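Long-range contact in chlorella virus DNA ligase-adenylate (Chlorella virus, PDB 1FVI), which probably seals nicks in DNA as an ATP-dependent ligase, here captured with AMP bound covalently to the enzyme: residues 42-54 with 74-85. The protein carries 1 engineered substitution. Sequence-based numbering, arbitrary orientation.
Sequences TFKPIRNSVMNRL and FQDTTSAVMTGH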
loop_
_atom_site.group_PDB
_atom_site.type_symbol
_atom_site.label_atom_id
_atom_site.label_comp_id
_atom_site.label_asym_id
_atom_site.label_seq_id
_atom_site.Cartn_x
_atom_site.Cartn_y
_atom_site.Cartn_z
ATOM N N THR A 42 -6.609 -13.192 -13.419
ATOM C CA THR A 42 -7.190 -14.326 -14.132
ATOM C C THR A 42 -6.336 -14.612 -15.375
ATOM O O THR A 42 -6.662 -15.472 -16.193
ATOM C CB THR A 42 -8.595 -14.007 -14.606
ATOM O OG1 THR A 42 -8.532 -13.001 -15.628
ATOM C CG2 THR A 42 -9.452 -13.543 -13.434
ATOM N N PHE A 43 -5.283 -13.820 -15.533
ATOM C CA PHE A 43 -4.347 -13.940 -16.634
ATOM C C PHE A 43 -4.880 -13.608 -18.020
ATOM O O PHE A 43 -4.317 -14.007 -19.045
ATOM C CB PHE A 43 -3.610 -15.278 -16.583
ATOM C CG PHE A 43 -2.273 -15.187 -15.913
ATOM C CD1 PHE A 43 -2.041 -14.211 -14.942
ATOM C CD2 PHE A 43 -1.220 -16.008 -16.312
ATOM C CE1 PHE A 43 -0.781 -14.048 -14.387
ATOM C CE2 PHE A 43 0.049 -15.851 -15.759
ATOM C CZ PHE A 43 0.269 -14.868 -14.795
ATOM N N LYS A 44 -5.969 -12.850 -18.036
ATOM C CA LYS A 44 -6.561 -12.382 -19.277
ATOM C C LYS A 44 -5.990 -10.974 -19.459
ATOM O O LYS A 44 -5.648 -10.302 -18.481
ATOM C CB LYS A 44 -8.082 -12.394 -19.154
ATOM C CG LYS A 44 -8.648 -13.827 -19.096
ATOM C CD LYS A 44 -8.559 -14.497 -20.488
ATOM C CE LYS A 44 -8.686 -16.025 -20.469
ATOM N NZ LYS A 44 -7.396 -16.719 -20.173
ATOM N N PRO A 45 -5.782 -10.540 -20.709
ATOM C CA PRO A 45 -5.226 -9.194 -20.895
ATOM C C PRO A 45 -6.008 -8.040 -20.257
ATOM O O PRO A 45 -7.234 -8.115 -20.115
ATOM C CB PRO A 45 -5.127 -9.065 -22.419
ATOM C CG PRO A 45 -6.129 -10.069 -22.941
ATOM C CD PRO A 45 -5.956 -11.227 -22.001
ATOM N N ILE A 46 -5.261 -7.025 -19.809
ATOM C CA ILE A 46 -5.801 -5.802 -19.200
ATOM C C ILE A 46 -6.678 -5.117 -20.257
ATOM O O ILE A 46 -6.223 -4.852 -21.372
ATOM C CB ILE A 46 -4.645 -4.847 -18.776
ATOM C CG1 ILE A 46 -3.804 -5.483 -17.667
ATOM C CG2 ILE A 46 -5.163 -3.509 -18.346
ATOM C CD1 ILE A 46 -4.583 -5.926 -16.452
ATOM N N ARG A 47 -7.930 -4.845 -19.893
ATOM C CA ARG A 47 -8.908 -4.240 -20.786
ATOM C C ARG A 47 -8.541 -2.862 -21.311
ATOM O O ARG A 47 -8.868 -2.516 -22.455
ATOM C CB ARG A 47 -10.269 -4.196 -20.099
ATOM C CG ARG A 47 -10.859 -5.566 -19.798
ATOM C CD ARG A 47 -12.049 -5.887 -20.691
ATOM N NE ARG A 47 -11.680 -5.902 -22.100
ATOM C CZ ARG A 47 -12.441 -5.418 -23.074
ATOM N NH1 ARG A 47 -13.620 -4.880 -22.797
ATOM N NH2 ARG A 47 -12.011 -5.451 -24.328
ATOM N N ASN A 48 -7.905 -2.060 -20.459
ATOM C CA ASN A 48 -7.483 -0.719 -20.844
ATOM C C ASN A 48 -6.226 -0.818 -21.720
ATOM O O ASN A 48 -5.109 -0.938 -21.206
ATOM C CB ASN A 48 -7.210 0.129 -19.598
ATOM C CG ASN A 48 -6.930 1.573 -19.933
ATOM O OD1 ASN A 48 -6.510 1.888 -21.039
ATOM N ND2 ASN A 48 -7.151 2.462 -18.975
ATOM N N SER A 49 -6.416 -0.700 -23.035
ATOM C CA SER A 49 -5.330 -0.820 -24.012
ATOM C C SER A 49 -4.149 0.120 -23.889
ATOM O O SER A 49 -3.029 -0.265 -24.192
ATOM C CB SER A 49 -5.885 -0.756 -25.432
ATOM O OG SER A 49 -6.686 -1.895 -25.693
ATOM N N VAL A 50 -4.405 1.357 -23.482
ATOM C CA VAL A 50 -3.349 2.351 -23.313
ATOM C C VAL A 50 -2.468 1.934 -22.132
ATOM O O VAL A 50 -1.242 1.997 -22.216
ATOM C CB VAL A 50 -3.937 3.753 -23.018
ATOM C CG1 VAL A 50 -2.836 4.811 -23.014
ATOM C CG2 VAL A 50 -5.029 4.092 -24.022
ATOM N N MET A 51 -3.104 1.509 -21.036
ATOM C CA MET A 51 -2.380 1.070 -19.839
ATOM C C MET A 51 -1.555 -0.144 -20.203
ATOM O O MET A 51 -0.371 -0.238 -19.876
ATOM C CB MET A 51 -3.347 0.658 -18.723
ATOM C CG MET A 51 -4.122 1.781 -18.086
ATOM S SD MET A 51 -4.974 1.186 -16.604
ATOM C CE MET A 51 -5.239 2.718 -15.717
ATOM N N ASN A 52 -2.214 -1.072 -20.883
ATOM C CA ASN A 52 -1.594 -2.311 -21.314
ATOM C C ASN A 52 -0.341 -2.012 -22.136
ATOM O O ASN A 52 0.766 -2.389 -21.744
ATOM C CB ASN A 52 -2.606 -3.140 -22.110
ATOM C CG ASN A 52 -2.197 -4.607 -22.230
ATOM O OD1 ASN A 52 -1.016 -4.941 -22.134
ATOM N ND2 ASN A 52 -3.179 -5.486 -22.411
ATOM N N ARG A 53 -0.500 -1.227 -23.200
ATOM C CA ARG A 53 0.617 -0.877 -24.066
ATOM C C ARG A 53 1.735 -0.154 -23.329
ATOM O O ARG A 53 2.886 -0.570 -23.406
ATOM C CB ARG A 53 0.119 -0.058 -25.258
ATOM C CG ARG A 53 1.206 0.525 -26.163
ATOM C CD ARG A 53 1.528 1.979 -25.796
ATOM N NE ARG A 53 0.350 2.841 -25.855
ATOM C CZ ARG A 53 0.383 4.166 -25.759
ATOM N NH1 ARG A 53 1.538 4.802 -25.598
ATOM N NH2 ARG A 53 -0.747 4.858 -25.818
ATOM N N LEU A 54 1.393 0.914 -22.611
ATOM C CA LEU A 54 2.366 1.697 -21.852
ATOM C C LEU A 54 3.200 0.832 -20.906
ATOM O O LEU A 54 4.438 0.856 -20.945
ATOM C CB LEU A 54 1.660 2.796 -21.040
ATOM C CG LEU A 54 1.026 4.004 -21.746
ATOM C CD1 LEU A 54 0.257 4.877 -20.756
ATOM C CD2 LEU A 54 2.097 4.826 -22.427
ATOM N N PHE A 74 -11.098 2.824 -5.125
ATOM C CA PHE A 74 -10.888 1.506 -5.709
ATOM C C PHE A 74 -11.819 1.245 -6.882
ATOM O O PHE A 74 -11.426 0.602 -7.860
ATOM C CB PHE A 74 -11.061 0.403 -4.665
ATOM C CG PHE A 74 -10.834 -0.977 -5.211
ATOM C CD1 PHE A 74 -9.572 -1.357 -5.670
ATOM C CD2 PHE A 74 -11.884 -1.887 -5.293
ATOM C CE1 PHE A 74 -9.358 -2.622 -6.204
ATOM C CE2 PHE A 74 -11.681 -3.173 -5.833
ATOM C CZ PHE A 74 -10.420 -3.534 -6.285
ATOM N N GLN A 75 -13.051 1.742 -6.783
ATOM C CA GLN A 75 -14.024 1.558 -7.853
ATOM C C GLN A 75 -13.655 2.368 -9.098
ATOM O O GLN A 75 -14.010 2.000 -10.217
ATOM C CB GLN A 75 -15.446 1.881 -7.370
ATOM C CG GLN A 75 -15.610 3.236 -6.692
ATOM C CD GLN A 75 -17.001 3.438 -6.094
ATOM O OE1 GLN A 75 -17.611 2.500 -5.575
ATOM N NE2 GLN A 75 -17.500 4.668 -6.157
ATOM N N ASP A 76 -12.926 3.457 -8.902
ATOM C CA ASP A 76 -12.512 4.281 -10.026
ATOM C C ASP A 76 -11.386 3.563 -10.744
ATOM O O ASP A 76 -11.432 3.365 -11.958
ATOM C CB ASP A 76 -12.054 5.653 -9.538
ATOM C CG ASP A 76 -13.210 6.510 -9.039
ATOM O OD1 ASP A 76 -14.335 6.394 -9.593
ATOM O OD2 ASP A 76 -12.980 7.306 -8.096
ATOM N N THR A 77 -10.391 3.152 -9.961
ATOM C CA THR A 77 -9.240 2.415 -10.465
ATOM C C THR A 77 -9.734 1.184 -11.234
ATOM O O THR A 77 -9.318 0.944 -12.358
ATOM C CB THR A 77 -8.335 1.949 -9.293
ATOM O OG1 THR A 77 -7.723 3.082 -8.667
ATOM C CG2 THR A 77 -7.247 0.991 -9.787
ATOM N N THR A 78 -10.653 0.436 -10.628
ATOM C CA THR A 78 -11.206 -0.768 -11.235
ATOM C C THR A 78 -11.794 -0.557 -12.626
ATOM O O THR A 78 -11.552 -1.352 -13.525
ATOM C CB THR A 78 -12.288 -1.392 -10.341
ATOM O OG1 THR A 78 -11.720 -1.738 -9.072
ATOM C CG2 THR A 78 -12.863 -2.635 -10.999
ATOM N N SER A 79 -12.554 0.520 -12.797
ATOM C CA SER A 79 -13.185 0.820 -14.072
ATOM C C SER A 79 -12.207 1.368 -15.097
ATOM O O SER A 79 -12.397 1.182 -16.294
ATOM C CB SER A 79 -14.346 1.794 -13.882
ATOM O OG SER A 79 -13.939 2.915 -13.117
ATOM N N ALA A 80 -11.169 2.058 -14.645
ATOM C CA ALA A 80 -10.180 2.594 -15.578
ATOM C C ALA A 80 -9.325 1.456 -16.163
ATOM O O ALA A 80 -9.090 1.395 -17.367
ATOM C CB ALA A 80 -9.296 3.619 -14.873
ATOM N N VAL A 81 -8.904 0.541 -15.296
ATOM C CA VAL A 81 -8.077 -0.606 -15.682
ATOM C C VAL A 81 -8.879 -1.700 -16.388
ATOM O O VAL A 81 -8.464 -2.238 -17.421
ATOM C CB VAL A 81 -7.430 -1.288 -14.431
ATOM C CG1 VAL A 81 -6.530 -2.443 -14.862
ATOM C CG2 VAL A 81 -6.648 -0.281 -13.602
ATOM N N MET A 82 -10.035 -2.010 -15.820
ATOM C CA MET A 82 -10.865 -3.083 -16.326
ATOM C C MET A 82 -11.840 -2.776 -17.441
ATOM O O MET A 82 -12.517 -3.679 -17.932
ATOM C CB MET A 82 -11.559 -3.795 -15.155
ATOM C CG MET A 82 -10.574 -4.324 -14.096
ATOM S SD MET A 82 -9.202 -5.256 -14.863
ATOM C CE MET A 82 -10.024 -6.884 -15.175
ATOM N N THR A 83 -11.932 -1.518 -17.844
ATOM C CA THR A 83 -12.825 -1.181 -18.945
ATOM C C THR A 83 -11.961 -1.065 -20.192
ATOM O O THR A 83 -10.884 -0.466 -20.153
ATOM C CB THR A 83 -13.611 0.126 -18.693
ATOM O OG1 THR A 83 -14.415 -0.030 -17.516
ATOM C CG2 THR A 83 -14.529 0.446 -19.880
ATOM N N GLY A 84 -12.434 -1.661 -21.285
ATOM C CA GLY A 84 -11.700 -1.661 -22.537
ATOM C C GLY A 84 -11.539 -0.340 -23.257
ATOM O O GLY A 84 -11.970 -0.212 -24.401
ATOM N N HIS A 85 -10.875 0.622 -22.616
ATOM C CA HIS A 85 -10.642 1.938 -23.205
ATOM C C HIS A 85 -9.741 1.827 -24.438
ATOM O O HIS A 85 -8.804 1.022 -24.465
ATOM C CB HIS A 85 -9.987 2.874 -22.185
ATOM C CG HIS A 85 -10.863 3.225 -21.023
ATOM N ND1 HIS A 85 -10.411 3.206 -19.721
ATOM C CD2 HIS A 85 -12.159 3.612 -20.965
ATOM C CE1 HIS A 85 -11.387 3.564 -18.909
ATOM N NE2 HIS A 85 -12.460 3.815 -19.640
#
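Asn48 ND2 donates to Ala80 O at 2.7 Å, a short but bent bond (138° at the hydrogen) whose donor sits above the carbonyl plane instead of on a lone pair. The backbone N of the same residue, Asn48 N, reaches the next carbonyl, Val81 O, at 3.1 Å, so the same asparagine grips two successive carbonyls near the C-terminal end of helix 74-82. The third bond across the contact runs from Ser49 N to His85 O at 3.3 Å. Beside these, Gly84 CA approaches Arg47 O to 3.0 Å in a CA-H...O contact, where an inverse gamma turn centred on Gly84 leads the chain past Arg47. The Arg47 side chain, bent at chi2 and chi3, sets the rim of one guanidinium face over Gly84, whose CA lies 3.7 Å above the plane. On the buried side, Met51 SD touches Val81 CG2 at 3.7 Å, the two side chains crossing at about a right angle, and Ile46 CG2 meets Val81 CG1 at 3.9 Å.

In the nucleotidyltransferase domain of this ATP-dependent ligase, the contact joins the start of helix 49-58 to the end of helix 74-82. Asn48 is the N-cap of the former: with CG anti to its own N (chi1 -173°), OD1 accepts weakly from Val50 N and Met51 N while ND2 faces Ala80. Further out, Asn52 ND2 donates to Ile46 O, and Asn52 OD1 accepts from Met38 N; Val81 also packs on Ile30, and Met51 on Phe92.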